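Local coordinates for protein Ulp1-like SUMO protease (Chaetomium thermophilum, PDB 6DG4) that probably cleaves SUMO from its conjugates as a Ulp1-family cysteine protease, of which this chain is the C-terminal catalytic domain, at residues A[95-100]-A[166-171]; A[16-21]-A[245-250]; A[70-75]-A[212-217]; A[141-146]-A[184-189]. All blocks are in the same frame, centred on the assembly; numbering follows the deposited sequence.

Interaction 1 of 4, residues A[95-100]-A[166-171]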
loop_
_atom_site.group_PDB
_atom_site.type_symbol
_atom_site.label_atom_id
_atom_site.label_comp_id
_atom_site.label_asym_id
_atom_site.label_seq_id
_atom_site.Cartn_x
_atom_site.Cartn_y
_atom_site.Cartn_z
ATOM N N PHE A 95 -4.901 5.980 -10.304
ATOM C CA PHE A 95 -4.758 6.902 -11.417
ATOM C C PHE A 95 -3.371 7.514 -11.491
ATOM O O PHE A 95 -3.018 8.079 -12.530
ATOM C CB PHE A 95 -5.815 8.003 -11.314
ATOM C CG PHE A 95 -7.219 7.499 -11.508
ATOM C CD1 PHE A 95 -7.757 7.410 -12.775
ATOM C CD2 PHE A 95 -7.984 7.083 -10.431
ATOM C CE1 PHE A 95 -9.038 6.936 -12.967
ATOM C CE2 PHE A 95 -9.269 6.606 -10.618
ATOM C CZ PHE A 95 -9.793 6.531 -11.888
ATOM N N PHE A 96 -2.565 7.402 -10.436
ATOM C CA PHE A 96 -1.310 8.139 -10.428
ATOM C C PHE A 96 -0.304 7.556 -11.414
ATOM O O PHE A 96 0.239 8.277 -12.256
ATOM C CB PHE A 96 -0.709 8.211 -9.031
ATOM C CG PHE A 96 0.555 9.000 -8.987
ATOM C CD1 PHE A 96 0.520 10.373 -9.057
ATOM C CD2 PHE A 96 1.778 8.372 -8.921
ATOM C CE1 PHE A 96 1.679 11.110 -9.035
ATOM C CE2 PHE A 96 2.946 9.107 -8.906
ATOM C CZ PHE A 96 2.894 10.477 -8.956
ATOM N N TRP A 97 -0.025 6.263 -11.323
ATOM C CA TRP A 97 0.992 5.694 -12.206
ATOM C C TRP A 97 0.646 5.893 -13.675
ATOM O O TRP A 97 1.531 6.304 -14.444
ATOM C CB TRP A 97 1.262 4.231 -11.851
ATOM C CG TRP A 97 2.433 3.666 -12.593
ATOM C CD1 TRP A 97 2.396 2.763 -13.610
ATOM C CD2 TRP A 97 3.816 3.978 -12.383
ATOM N NE1 TRP A 97 3.667 2.489 -14.047
ATOM C CE2 TRP A 97 4.559 3.220 -13.308
ATOM C CE3 TRP A 97 4.498 4.829 -11.507
ATOM C CZ2 TRP A 97 5.951 3.285 -13.383
ATOM C CZ3 TRP A 97 5.885 4.885 -11.577
ATOM C CH2 TRP A 97 6.592 4.118 -12.505
ATOM N N PRO A 98 -0.580 5.637 -14.134
ATOM C CA PRO A 98 -0.892 5.936 -15.543
ATOM C C PRO A 98 -0.688 7.399 -15.902
ATOM O O PRO A 98 -0.224 7.701 -17.008
ATOM C CB PRO A 98 -2.352 5.486 -15.695
ATOM C CG PRO A 98 -2.642 4.623 -14.537
ATOM C CD PRO A 98 -1.680 4.943 -13.443
ATOM N N ARG A 99 -1.018 8.317 -14.991
ATOM C CA ARG A 99 -0.791 9.734 -15.251
ATOM C C ARG A 99 0.697 10.030 -15.377
ATOM O O ARG A 99 1.120 10.796 -16.252
ATOM C CB ARG A 99 -1.402 10.564 -14.122
ATOM C CG ARG A 99 -1.248 12.066 -14.296
ATOM C CD ARG A 99 -2.430 12.629 -15.023
ATOM N NE ARG A 99 -2.314 14.063 -15.259
ATOM C CZ ARG A 99 -3.208 14.771 -15.941
ATOM N NH1 ARG A 99 -4.283 14.175 -16.437
ATOM N NH2 ARG A 99 -3.034 16.072 -16.118
ATOM N N LEU A 100 1.509 9.428 -14.509
ATOM C CA LEU A 100 2.950 9.640 -14.571
ATOM C C LEU A 100 3.528 9.100 -15.876
ATOM O O LEU A 100 4.373 9.750 -16.505
ATOM C CB LEU A 100 3.609 8.988 -13.356
ATOM C CG LEU A 100 5.082 9.324 -13.142
ATOM C CD1 LEU A 100 5.266 10.824 -12.965
ATOM C CD2 LEU A 100 5.616 8.610 -11.935
ATOM N N LYS A 166 12.497 2.621 -11.006
ATOM C CA LYS A 166 13.359 3.404 -10.127
ATOM C C LYS A 166 13.722 4.743 -10.752
ATOM O O LYS A 166 13.708 5.779 -10.075
ATOM C CB LYS A 166 14.636 2.628 -9.816
ATOM C CG LYS A 166 14.434 1.404 -8.957
ATOM C CD LYS A 166 15.681 0.525 -9.037
ATOM C CE LYS A 166 15.596 -0.667 -8.133
ATOM N NZ LYS A 166 16.797 -1.530 -8.292
ATOM N N ALA A 167 14.087 4.742 -12.035
ATOM C CA ALA A 167 14.440 5.992 -12.697
ATOM C C ALA A 167 13.256 6.951 -12.747
ATOM O O ALA A 167 13.423 8.165 -12.572
ATOM C CB ALA A 167 14.962 5.705 -14.101
ATOM N N LYS A 168 12.050 6.430 -12.997
ATOM C CA LYS A 168 10.869 7.286 -13.022
ATOM C C LYS A 168 10.574 7.866 -11.647
ATOM O O LYS A 168 10.140 9.019 -11.531
ATOM C CB LYS A 168 9.672 6.504 -13.557
ATOM C CG LYS A 168 9.769 6.274 -15.058
ATOM C CD LYS A 168 8.613 5.464 -15.588
ATOM C CE LYS A 168 8.798 5.178 -17.068
ATOM N NZ LYS A 168 8.837 6.423 -17.875
ATOM N N LEU A 169 10.803 7.085 -10.593
ATOM C CA LEU A 169 10.621 7.610 -9.247
ATOM C C LEU A 169 11.597 8.746 -8.961
ATOM O O LEU A 169 11.218 9.757 -8.360
ATOM C CB LEU A 169 10.780 6.484 -8.229
ATOM C CG LEU A 169 9.743 5.358 -8.301
ATOM C CD1 LEU A 169 10.081 4.276 -7.287
ATOM C CD2 LEU A 169 8.335 5.889 -8.089
ATOM N N LEU A 170 12.863 8.595 -9.358
ATOM C CA LEU A 170 13.830 9.664 -9.127
ATOM C C LEU A 170 13.508 10.902 -9.956
ATOM O O LEU A 170 13.731 12.027 -9.494
ATOM C CB LEU A 170 15.248 9.170 -9.410
ATOM C CG LEU A 170 15.793 8.212 -8.348
ATOM C CD1 LEU A 170 17.020 7.476 -8.861
ATOM C CD2 LEU A 170 16.149 8.955 -7.068
ATOM N N GLU A 171 12.976 10.724 -11.169
ATOM C CA GLU A 171 12.533 11.877 -11.950
ATOM C C GLU A 171 11.414 12.620 -11.230
ATOM O O GLU A 171 11.389 13.858 -11.209
ATOM C CB GLU A 171 12.088 11.423 -13.342
ATOM C CG GLU A 171 13.241 10.947 -14.224
ATOM C CD GLU A 171 12.787 10.231 -15.493
ATOM O OE1 GLU A 171 11.568 9.994 -15.664
ATOM O OE2 GLU A 171 13.662 9.897 -16.322
HETATM O O HOH W 1 7.103 8.586 -16.123
#

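Interaction 2 of 4, residues A[16-21]-A[245-250]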
loop_
_atom_site.group_PDB
_atom_site.type_symbol
_atom_site.label_atom_id
_atom_site.label_comp_id
_atom_site.label_asym_id
_atom_site.label_seq_id
_atom_site.Cartn_x
_atom_site.Cartn_y
_atom_site.Cartn_z
ATOM N N SER A 16 -10.701 -14.196 14.673
ATOM C CA SER A 16 -11.701 -14.689 15.601
ATOM C C SER A 16 -12.934 -15.187 14.852
ATOM O O SER A 16 -13.166 -14.861 13.683
ATOM C CB SER A 16 -12.155 -13.560 16.522
ATOM O OG SER A 16 -12.986 -12.662 15.808
ATOM N N GLU A 17 -13.749 -15.982 15.545
ATOM C CA GLU A 17 -14.963 -16.492 14.917
ATOM C C GLU A 17 -15.899 -15.357 14.512
ATOM O O GLU A 17 -16.534 -15.421 13.454
ATOM C CB GLU A 17 -15.654 -17.499 15.837
ATOM C CG GLU A 17 -15.035 -18.892 15.743
ATOM C CD GLU A 17 -15.605 -19.890 16.735
ATOM O OE1 GLU A 17 -16.787 -19.760 17.123
ATOM O OE2 GLU A 17 -14.858 -20.814 17.125
ATOM N N GLU A 18 -15.987 -14.302 15.330
ATOM C CA GLU A 18 -16.834 -13.166 14.972
ATOM C C GLU A 18 -16.391 -12.558 13.646
ATOM O O GLU A 18 -17.217 -12.283 12.769
ATOM C CB GLU A 18 -16.806 -12.104 16.082
ATOM C CG GLU A 18 -17.526 -10.773 15.746
ATOM C CD GLU A 18 -16.660 -9.510 15.919
ATOM O OE1 GLU A 18 -16.052 -9.290 16.997
ATOM O OE2 GLU A 18 -16.609 -8.717 14.955
ATOM N N TRP A 19 -15.090 -12.328 13.478
ATOM C CA TRP A 19 -14.637 -11.692 12.245
ATOM C C TRP A 19 -14.713 -12.646 11.058
ATOM O O TRP A 19 -15.042 -12.226 9.942
ATOM C CB TRP A 19 -13.244 -11.101 12.421
ATOM C CG TRP A 19 -13.296 -9.757 13.063
ATOM C CD1 TRP A 19 -12.847 -9.426 14.303
ATOM C CD2 TRP A 19 -13.846 -8.562 12.501
ATOM N NE1 TRP A 19 -13.076 -8.096 14.547
ATOM C CE2 TRP A 19 -13.693 -7.542 13.457
ATOM C CE3 TRP A 19 -14.451 -8.256 11.279
ATOM C CZ2 TRP A 19 -14.115 -6.236 13.230
ATOM C CZ3 TRP A 19 -14.868 -6.958 11.055
ATOM C CH2 TRP A 19 -14.700 -5.965 12.025
ATOM N N ARG A 20 -14.397 -13.927 11.260
ATOM C CA ARG A 20 -14.575 -14.892 10.180
ATOM C C ARG A 20 -16.022 -14.902 9.711
ATOM O O ARG A 20 -16.302 -14.872 8.506
ATOM C CB ARG A 20 -14.167 -16.287 10.644
ATOM C CG ARG A 20 -12.694 -16.444 10.889
ATOM C CD ARG A 20 -12.413 -17.710 11.678
ATOM N NE ARG A 20 -13.014 -18.891 11.065
ATOM C CZ ARG A 20 -13.242 -20.034 11.708
ATOM N NH1 ARG A 20 -12.929 -20.151 12.992
ATOM N NH2 ARG A 20 -13.790 -21.058 11.068
ATOM N N SER A 21 -16.962 -14.933 10.660
ATOM C CA SER A 21 -18.371 -14.957 10.299
ATOM C C SER A 21 -18.780 -13.679 9.584
ATOM O O SER A 21 -19.582 -13.718 8.645
ATOM C CB SER A 21 -19.210 -15.148 11.561
ATOM O OG SER A 21 -19.047 -16.454 12.077
ATOM N N LYS A 245 -7.773 0.036 13.019
ATOM C CA LYS A 245 -8.129 0.648 14.287
ATOM C C LYS A 245 -8.945 -0.364 15.074
ATOM O O LYS A 245 -9.435 -1.355 14.528
ATOM C CB LYS A 245 -8.924 1.939 14.067
ATOM C CG LYS A 245 -10.227 1.723 13.330
ATOM C CD LYS A 245 -10.992 3.018 13.085
ATOM C CE LYS A 245 -12.339 2.715 12.442
ATOM N NZ LYS A 245 -13.205 3.921 12.294
ATOM N N GLY A 246 -9.091 -0.112 16.367
ATOM C CA GLY A 246 -9.861 -1.038 17.178
ATOM C C GLY A 246 -9.195 -2.395 17.171
ATOM O O GLY A 246 -8.006 -2.522 17.474
ATOM N N ASP A 247 -9.951 -3.429 16.792
ATOM C CA ASP A 247 -9.387 -4.770 16.779
ATOM C C ASP A 247 -8.190 -4.863 15.846
ATOM O O ASP A 247 -7.324 -5.721 16.039
ATOM C CB ASP A 247 -10.424 -5.793 16.322
ATOM C CG ASP A 247 -11.475 -6.082 17.360
ATOM O OD1 ASP A 247 -11.603 -5.348 18.362
ATOM O OD2 ASP A 247 -12.179 -7.085 17.158
ATOM N N PHE A 248 -8.130 -4.004 14.828
ATOM C CA PHE A 248 -7.105 -4.096 13.793
ATOM C C PHE A 248 -6.101 -2.954 13.852
ATOM O O PHE A 248 -5.408 -2.691 12.867
ATOM C CB PHE A 248 -7.752 -4.243 12.412
ATOM C CG PHE A 248 -8.629 -5.458 12.313
ATOM C CD1 PHE A 248 -8.096 -6.715 12.526
ATOM C CD2 PHE A 248 -9.984 -5.350 12.066
ATOM C CE1 PHE A 248 -8.887 -7.843 12.477
ATOM C CE2 PHE A 248 -10.780 -6.480 12.015
ATOM C CZ PHE A 248 -10.233 -7.721 12.224
ATOM N N THR A 249 -5.971 -2.293 14.997
ATOM C CA THR A 249 -4.869 -1.361 15.145
ATOM C C THR A 249 -3.545 -2.075 14.880
ATOM O O THR A 249 -3.382 -3.266 15.163
ATOM C CB THR A 249 -4.863 -0.726 16.533
ATOM O OG1 THR A 249 -3.796 0.229 16.592
ATOM C CG2 THR A 249 -4.675 -1.770 17.626
ATOM N N LEU A 250 -2.607 -1.334 14.298
ATOM C CA LEU A 250 -1.261 -1.827 14.048
ATOM C C LEU A 250 -0.297 -1.460 15.176
ATOM O O LEU A 250 0.912 -1.650 15.025
ATOM C CB LEU A 250 -0.765 -1.320 12.685
ATOM C CG LEU A 250 -1.558 -1.819 11.465
ATOM C CD1 LEU A 250 -1.245 -1.005 10.212
ATOM C CD2 LEU A 250 -1.314 -3.305 11.194
HETATM O O HOH W 2 -14.771 -6.966 17.950
#

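Interaction 3 of 4, residues A[70-75]-A[212-217]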
loop_
_atom_site.group_PDB
_atom_site.type_symbol
_atom_site.label_atom_id
_atom_site.label_comp_id
_atom_site.label_asym_id
_atom_site.label_seq_id
_atom_site.Cartn_x
_atom_site.Cartn_y
_atom_site.Cartn_z
ATOM N N PHE A 70 -4.739 3.166 1.500
ATOM C CA PHE A 70 -5.117 4.421 2.146
ATOM C C PHE A 70 -5.287 4.235 3.652
ATOM O O PHE A 70 -4.928 5.120 4.437
ATOM C CB PHE A 70 -6.395 4.985 1.517
ATOM C CG PHE A 70 -6.146 5.917 0.353
ATOM C CD1 PHE A 70 -5.261 5.583 -0.662
ATOM C CD2 PHE A 70 -6.817 7.121 0.268
ATOM C CE1 PHE A 70 -5.030 6.453 -1.724
ATOM C CE2 PHE A 70 -6.596 7.982 -0.784
ATOM C CZ PHE A 70 -5.707 7.643 -1.789
ATOM N N TYR A 71 -5.819 3.084 4.080
ATOM C CA TYR A 71 -5.958 2.829 5.511
ATOM C C TYR A 71 -4.606 2.662 6.200
ATOM O O TYR A 71 -4.474 3.033 7.372
ATOM C CB TYR A 71 -6.842 1.606 5.772
ATOM C CG TYR A 71 -8.340 1.864 5.698
ATOM C CD1 TYR A 71 -8.910 2.971 6.307
ATOM C CD2 TYR A 71 -9.184 0.986 5.033
ATOM C CE1 TYR A 71 -10.265 3.206 6.253
ATOM C CE2 TYR A 71 -10.556 1.217 4.974
ATOM C CZ TYR A 71 -11.087 2.333 5.586
ATOM O OH TYR A 71 -12.444 2.576 5.532
ATOM N N ILE A 72 -3.602 2.101 5.508
ATOM C CA ILE A 72 -2.254 2.029 6.073
ATOM C C ILE A 72 -1.749 3.431 6.371
ATOM O O ILE A 72 -1.272 3.729 7.473
ATOM C CB ILE A 72 -1.296 1.307 5.107
ATOM C CG1 ILE A 72 -1.769 -0.111 4.803
ATOM C CG2 ILE A 72 0.122 1.280 5.679
ATOM C CD1 ILE A 72 -0.982 -0.780 3.686
ATOM N N ALA A 73 -1.822 4.304 5.367
ATOM C CA ALA A 73 -1.332 5.663 5.538
ATOM C C ALA A 73 -2.071 6.366 6.662
ATOM O O ALA A 73 -1.459 7.064 7.477
ATOM C CB ALA A 73 -1.483 6.437 4.231
ATOM N N ASP A 74 -3.388 6.186 6.733
ATOM C CA ASP A 74 -4.153 6.869 7.766
ATOM C C ASP A 74 -3.802 6.355 9.158
ATOM O O ASP A 74 -3.787 7.131 10.122
ATOM C CB ASP A 74 -5.646 6.735 7.497
ATOM C CG ASP A 74 -6.444 7.764 8.240
ATOM O OD1 ASP A 74 -6.207 8.970 8.021
ATOM O OD2 ASP A 74 -7.293 7.368 9.052
ATOM N N TYR A 75 -3.518 5.054 9.290
ATOM C CA TYR A 75 -3.038 4.545 10.569
ATOM C C TYR A 75 -1.793 5.309 11.017
ATOM O O TYR A 75 -1.704 5.765 12.162
ATOM C CB TYR A 75 -2.754 3.030 10.522
ATOM C CG TYR A 75 -1.987 2.641 11.758
ATOM C CD1 TYR A 75 -2.638 2.377 12.957
ATOM C CD2 TYR A 75 -0.600 2.635 11.753
ATOM C CE1 TYR A 75 -1.917 2.098 14.106
ATOM C CE2 TYR A 75 0.122 2.352 12.884
ATOM C CZ TYR A 75 -0.533 2.092 14.055
ATOM O OH TYR A 75 0.217 1.834 15.173
ATOM N N CYS A 212 4.148 -3.454 5.716
ATOM C CA CYS A 212 5.476 -3.607 6.297
ATOM C C CYS A 212 6.303 -2.336 6.142
ATOM O O CYS A 212 6.853 -1.818 7.120
ATOM C CB CYS A 212 6.180 -4.808 5.665
ATOM S SG CYS A 212 5.472 -6.409 6.157
ATOM N N LEU A 213 6.415 -1.811 4.924
ATOM C CA LEU A 213 7.264 -0.640 4.731
ATOM C C LEU A 213 6.748 0.560 5.522
ATOM O O LEU A 213 7.541 1.301 6.114
ATOM C CB LEU A 213 7.421 -0.321 3.247
ATOM C CG LEU A 213 8.653 -0.940 2.585
ATOM C CD1 LEU A 213 9.916 -0.187 3.000
ATOM C CD2 LEU A 213 8.776 -2.423 2.914
ATOM N N ALA A 214 5.424 0.757 5.562
ATOM C CA ALA A 214 4.877 1.894 6.296
ATOM C C ALA A 214 5.182 1.804 7.784
ATOM O O ALA A 214 5.350 2.836 8.444
ATOM C CB ALA A 214 3.364 1.983 6.097
ATOM N N LEU A 215 5.206 0.588 8.334
ATOM C CA LEU A 215 5.453 0.367 9.750
ATOM C C LEU A 215 6.928 0.215 10.083
ATOM O O LEU A 215 7.278 0.165 11.265
ATOM C CB LEU A 215 4.743 -0.902 10.221
ATOM C CG LEU A 215 3.219 -0.862 10.230
ATOM C CD1 LEU A 215 2.687 -2.186 10.741
ATOM C CD2 LEU A 215 2.697 0.282 11.077
ATOM N N GLY A 216 7.793 0.122 9.082
ATOM C CA GLY A 216 9.190 -0.143 9.348
ATOM C C GLY A 216 9.512 -1.587 9.656
ATOM O O GLY A 216 10.506 -1.853 10.336
ATOM N N VAL A 217 8.698 -2.524 9.165
ATOM C CA VAL A 217 8.872 -3.955 9.391
ATOM C C VAL A 217 9.476 -4.587 8.146
ATOM O O VAL A 217 9.088 -4.260 7.020
ATOM C CB VAL A 217 7.512 -4.600 9.724
ATOM C CG1 VAL A 217 7.610 -6.115 9.712
ATOM C CG2 VAL A 217 7.012 -4.111 11.074
#

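Interaction 4 of 4, residues A[141-146]-A[184-189]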
loop_
_atom_site.group_PDB
_atom_site.type_symbol
_atom_site.label_atom_id
_atom_site.label_comp_id
_atom_site.label_asym_id
_atom_site.label_seq_id
_atom_site.Cartn_x
_atom_site.Cartn_y
_atom_site.Cartn_z
ATOM N N ALA A 141 5.707 0.861 -5.430
ATOM C CA ALA A 141 6.814 1.798 -5.320
ATOM C C ALA A 141 6.715 2.492 -3.969
ATOM O O ALA A 141 5.619 2.809 -3.497
ATOM C CB ALA A 141 6.783 2.821 -6.454
ATOM N N VAL A 142 7.865 2.711 -3.344
ATOM C CA VAL A 142 7.937 3.346 -2.036
ATOM C C VAL A 142 9.035 4.393 -2.100
ATOM O O VAL A 142 10.195 4.068 -2.377
ATOM C CB VAL A 142 8.224 2.335 -0.913
ATOM C CG1 VAL A 142 8.220 3.028 0.453
ATOM C CG2 VAL A 142 7.210 1.205 -0.938
ATOM N N ILE A 143 8.677 5.640 -1.855
ATOM C CA ILE A 143 9.655 6.702 -1.687
ATOM C C ILE A 143 9.740 6.995 -0.198
ATOM O O ILE A 143 8.711 7.106 0.483
ATOM C CB ILE A 143 9.268 7.953 -2.491
ATOM C CG1 ILE A 143 9.142 7.613 -3.981
ATOM C CG2 ILE A 143 10.297 9.057 -2.276
ATOM C CD1 ILE A 143 8.549 8.739 -4.831
ATOM N N ARG A 144 10.962 7.090 0.317
ATOM C CA ARG A 144 11.205 7.365 1.734
ATOM C C ARG A 144 12.003 8.659 1.801
ATOM O O ARG A 144 13.245 8.639 1.790
ATOM C CB ARG A 144 11.924 6.196 2.395
ATOM C CG ARG A 144 11.152 4.883 2.282
ATOM C CD ARG A 144 11.948 3.721 2.833
ATOM N NE ARG A 144 11.692 3.517 4.249
ATOM C CZ ARG A 144 12.449 2.785 5.056
ATOM N NH1 ARG A 144 13.568 2.234 4.606
ATOM N NH2 ARG A 144 12.084 2.624 6.324
ATOM N N PRO A 145 11.331 9.814 1.845
ATOM C CA PRO A 145 12.066 11.083 1.700
ATOM C C PRO A 145 13.084 11.354 2.791
ATOM O O PRO A 145 14.145 11.916 2.497
ATOM C CB PRO A 145 10.941 12.129 1.677
ATOM C CG PRO A 145 9.772 11.371 1.090
ATOM C CD PRO A 145 9.873 10.019 1.752
ATOM N N GLY A 146 12.797 10.999 4.043
ATOM C CA GLY A 146 13.772 11.214 5.100
ATOM C C GLY A 146 15.040 10.414 4.892
ATOM O O GLY A 146 16.116 10.811 5.351
ATOM N N ALA A 184 23.137 13.126 -5.947
ATOM C CA ALA A 184 24.043 12.089 -5.470
ATOM C C ALA A 184 23.681 11.589 -4.078
ATOM O O ALA A 184 24.135 10.510 -3.687
ATOM C CB ALA A 184 25.488 12.596 -5.484
ATOM N N GLU A 185 22.893 12.346 -3.318
ATOM C CA GLU A 185 22.479 11.918 -1.987
ATOM C C GLU A 185 21.214 11.074 -2.006
ATOM O O GLU A 185 20.846 10.525 -0.966
ATOM C CB GLU A 185 22.356 13.131 -1.048
ATOM C CG GLU A 185 23.739 13.654 -0.622
ATOM C CD GLU A 185 23.738 14.962 0.158
ATOM O OE1 GLU A 185 23.043 15.071 1.192
ATOM O OE2 GLU A 185 24.482 15.879 -0.252
ATOM N N TRP A 186 20.570 10.927 -3.162
ATOM C CA TRP A 186 19.453 10.016 -3.353
ATOM C C TRP A 186 19.953 8.704 -3.943
ATOM O O TRP A 186 20.950 8.667 -4.669
ATOM C CB TRP A 186 18.410 10.635 -4.297
ATOM C CG TRP A 186 17.533 11.624 -3.599
ATOM C CD1 TRP A 186 17.817 12.934 -3.332
ATOM C CD2 TRP A 186 16.241 11.371 -3.038
ATOM N NE1 TRP A 186 16.772 13.516 -2.651
ATOM C CE2 TRP A 186 15.797 12.574 -2.452
ATOM C CE3 TRP A 186 15.412 10.246 -2.983
ATOM C CZ2 TRP A 186 14.562 12.676 -1.818
ATOM C CZ3 TRP A 186 14.191 10.352 -2.357
ATOM C CH2 TRP A 186 13.778 11.554 -1.774
ATOM N N GLN A 187 19.259 7.618 -3.616
ATOM C CA GLN A 187 19.583 6.342 -4.226
ATOM C C GLN A 187 18.350 5.462 -4.307
ATOM O O GLN A 187 17.386 5.619 -3.552
ATOM C CB GLN A 187 20.676 5.581 -3.476
ATOM C CG GLN A 187 20.344 5.247 -2.057
ATOM C CD GLN A 187 21.573 4.799 -1.290
ATOM O OE1 GLN A 187 22.071 3.688 -1.485
ATOM N NE2 GLN A 187 22.080 5.669 -0.423
ATOM N N ALA A 188 18.399 4.538 -5.252
ATOM C CA ALA A 188 17.421 3.472 -5.344
ATOM C C ALA A 188 17.915 2.309 -4.496
ATOM O O ALA A 188 19.086 1.924 -4.579
ATOM C CB ALA A 188 17.253 3.039 -6.799
ATOM N N VAL A 189 17.031 1.772 -3.662
ATOM C CA VAL A 189 17.365 0.693 -2.742
ATOM C C VAL A 189 16.381 -0.444 -2.969
ATOM O O VAL A 189 15.166 -0.220 -3.008
ATOM C CB VAL A 189 17.295 1.158 -1.275
ATOM C CG1 VAL A 189 17.432 -0.026 -0.322
ATOM C CG2 VAL A 189 18.366 2.210 -0.999
#

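Interaction 1 of 4, residues A[95-100]-A[166-171]
W97 on helix 96-103 lays the benzo end of its indole against K168 and L169 of helix 163-177, a helix-to-helix contact beside the mixed sheet of the Ulp1 catalytic domain. The principle illustrated is that a lysine can serve a contact twice, with its methylenes as an apolar surface and its ammonium as a polar tip. W97 CH2 lies 3.9 Å from K168 CD and 4.0 Å from K168 CB, the two side chains crossing at about a right angle, with K168 CD placed obliquely to the ring. Next to it, W97 CZ3 approaches L169 CD2 at 4.4 Å, a looser apolar touch. W97 is aimed at helix 163-177 because its CG stands anti to the backbone N (chi1 -172°), and the pyrrole side is held at the far end, where NE1 bonds to E134 OE2. V165 and I132 also pack on this indole. Further out, both helices rest on strand 127-134, F96 and L169 each touching I130, while F96 reaches L172 of the partner helix. K168 runs extended until it bends at its last torsion (chi4 -62°). From there K168 NZ donates to a water at 3.3 Å, and the same water donates to the backbone O of L100 at 3.0 Å.

Interaction 2 of 4, residues A[16-21]-A[245-250]
W19 and D247 supply the direct polar link: W19 NE1 donates to D247 OD2 at 2.9 Å, with an N-H...O angle of 166°. The acceptor lies in the indole plane, yet the N-H reaches the carboxylate from its anti side, 27° out of the carboxylate plane. A water donates to both E18 OE1 and D247 OD2, bridging two like charges 4.5 Å apart. Aromatic contact comes next. F248 turns an edge to one indole face, F248 CE2 lying 3.4 Å from W19 CE2 and the planes meeting at 59°; E18 OE2 sits over the opposite face. A leucine in place of W19 would probably leave D247 OD2 without its N-H donor and F248 CE2 without the aromatic face it abuts. W19 and F248 both rest on A237 and N241 of helix 228-241. As for capping, S16 OG accepts from W19 N at 3.2 Å. The whole is an N-capped first helical turn docked through an edge-to-face aromatic pair on the loop after helix 228-241.

Interaction 3 of 4, residues A[70-75]-A[212-217]
Helix-against-helix packing inside the Ulp1 catalytic domain brings I72 and Y75 of helix 62-80 onto A214 and L215, in the last turn of helix 202-215. The example is consistent with the principle that a small residue lets two helices come close. I72 and A214 have the nearest CA atoms of the pair, 7.1 Å apart, and I72 CG2 presses on A214 CB at 3.3 Å, closer than usual for two methyl carbons. That methyl points across because CG2 lies anti to the backbone N of I72, while CG1 stands beside it (chi1 -59°). Elsewhere I72 packs on A210 and I211, one turn earlier in the same partner helix. One turn on from I72, Y75 CE2 meets L215 CD2 at 3.8 Å, the tyrosine and leucine side chains crossing at about a right angle. The hydroxyl of Y75 bonds to D251 OD1. Helix 202-215 ends in a Schellman motif: G216 takes a positive phi (78°), at which a side chain would jam against the carbonyl O of L215, V217 N bonds back to C212 O at 2.8 Å, and G216 N bonds to L213 O. Between 70-75 and 212-217 the touching groups are all hydrocarbon, so the fit here probably rests on shape rather than on polar bonds.

Interaction 4 of 4, residues A[141-146]-A[184-189]
P145 O accepts from R148 NH1 just past the end of strand 137-144, and the same proline touches W186. W186 CH2 lies 3.9 Å from P145 CA and comes to it obliquely. The other touch is apolar as well: I143 CG2 stands 4.1 Å from W186 CZ3, near the plane of the indole and at its edge, the two side chains crossing at about a right angle. Two neighbouring carbons of the six-membered ring, CH2 and CZ3, thus make the two touches, to P145 just beyond the strand and to I143 within it. I143 presents this methyl because CG2 is anti to the backbone N, with CG1 beside the backbone N (chi1 -58°). The general lesson is that a large ring can span a neighbouring strand. The backbones are well separated, CA atoms of I143 and A188 lying 9.2 Å apart, since strand 149-153 runs between them. Its sheet bonding is seen in V142, which pairs with S151, and in Q187, which pairs with R148 and V150. Around the ring, F181 meets W186 with planes about 30° apart, and V173 and L177 of helix 163-177 pack on it along with F122. Strand 149-153, helix 163-177 and strand 187-188 follow in order, the two strands adjacent and parallel, so W186 sits under the helix of a beta-alpha-beta crossover at the edge of the mixed sheet.

Interactions 1 and 4 meet where helix 163-177 packs on the mixed sheet: L169 CD1 lies 3.7 Å from A141 CB, and K166 CD 3.7 Å from A188 CB. Interactions 2 and 3 also join, T249 OG1 coming within 3.6 Å of Y75 CE1. A thinner bridge connects 3 with 4, L213 CD1 being 4.3 Å from R144 NE. Interactions 1 and 2 lie on opposite sides of the chain's centre, about 35 Å between centres, and 16-21 with 245-250 closes a loop enclosing the other three along the sequence. As in C48 relatives, helix 202-215 probably carries the nucleophilic cysteine at its start; interaction 3 lies at the other end of that helix.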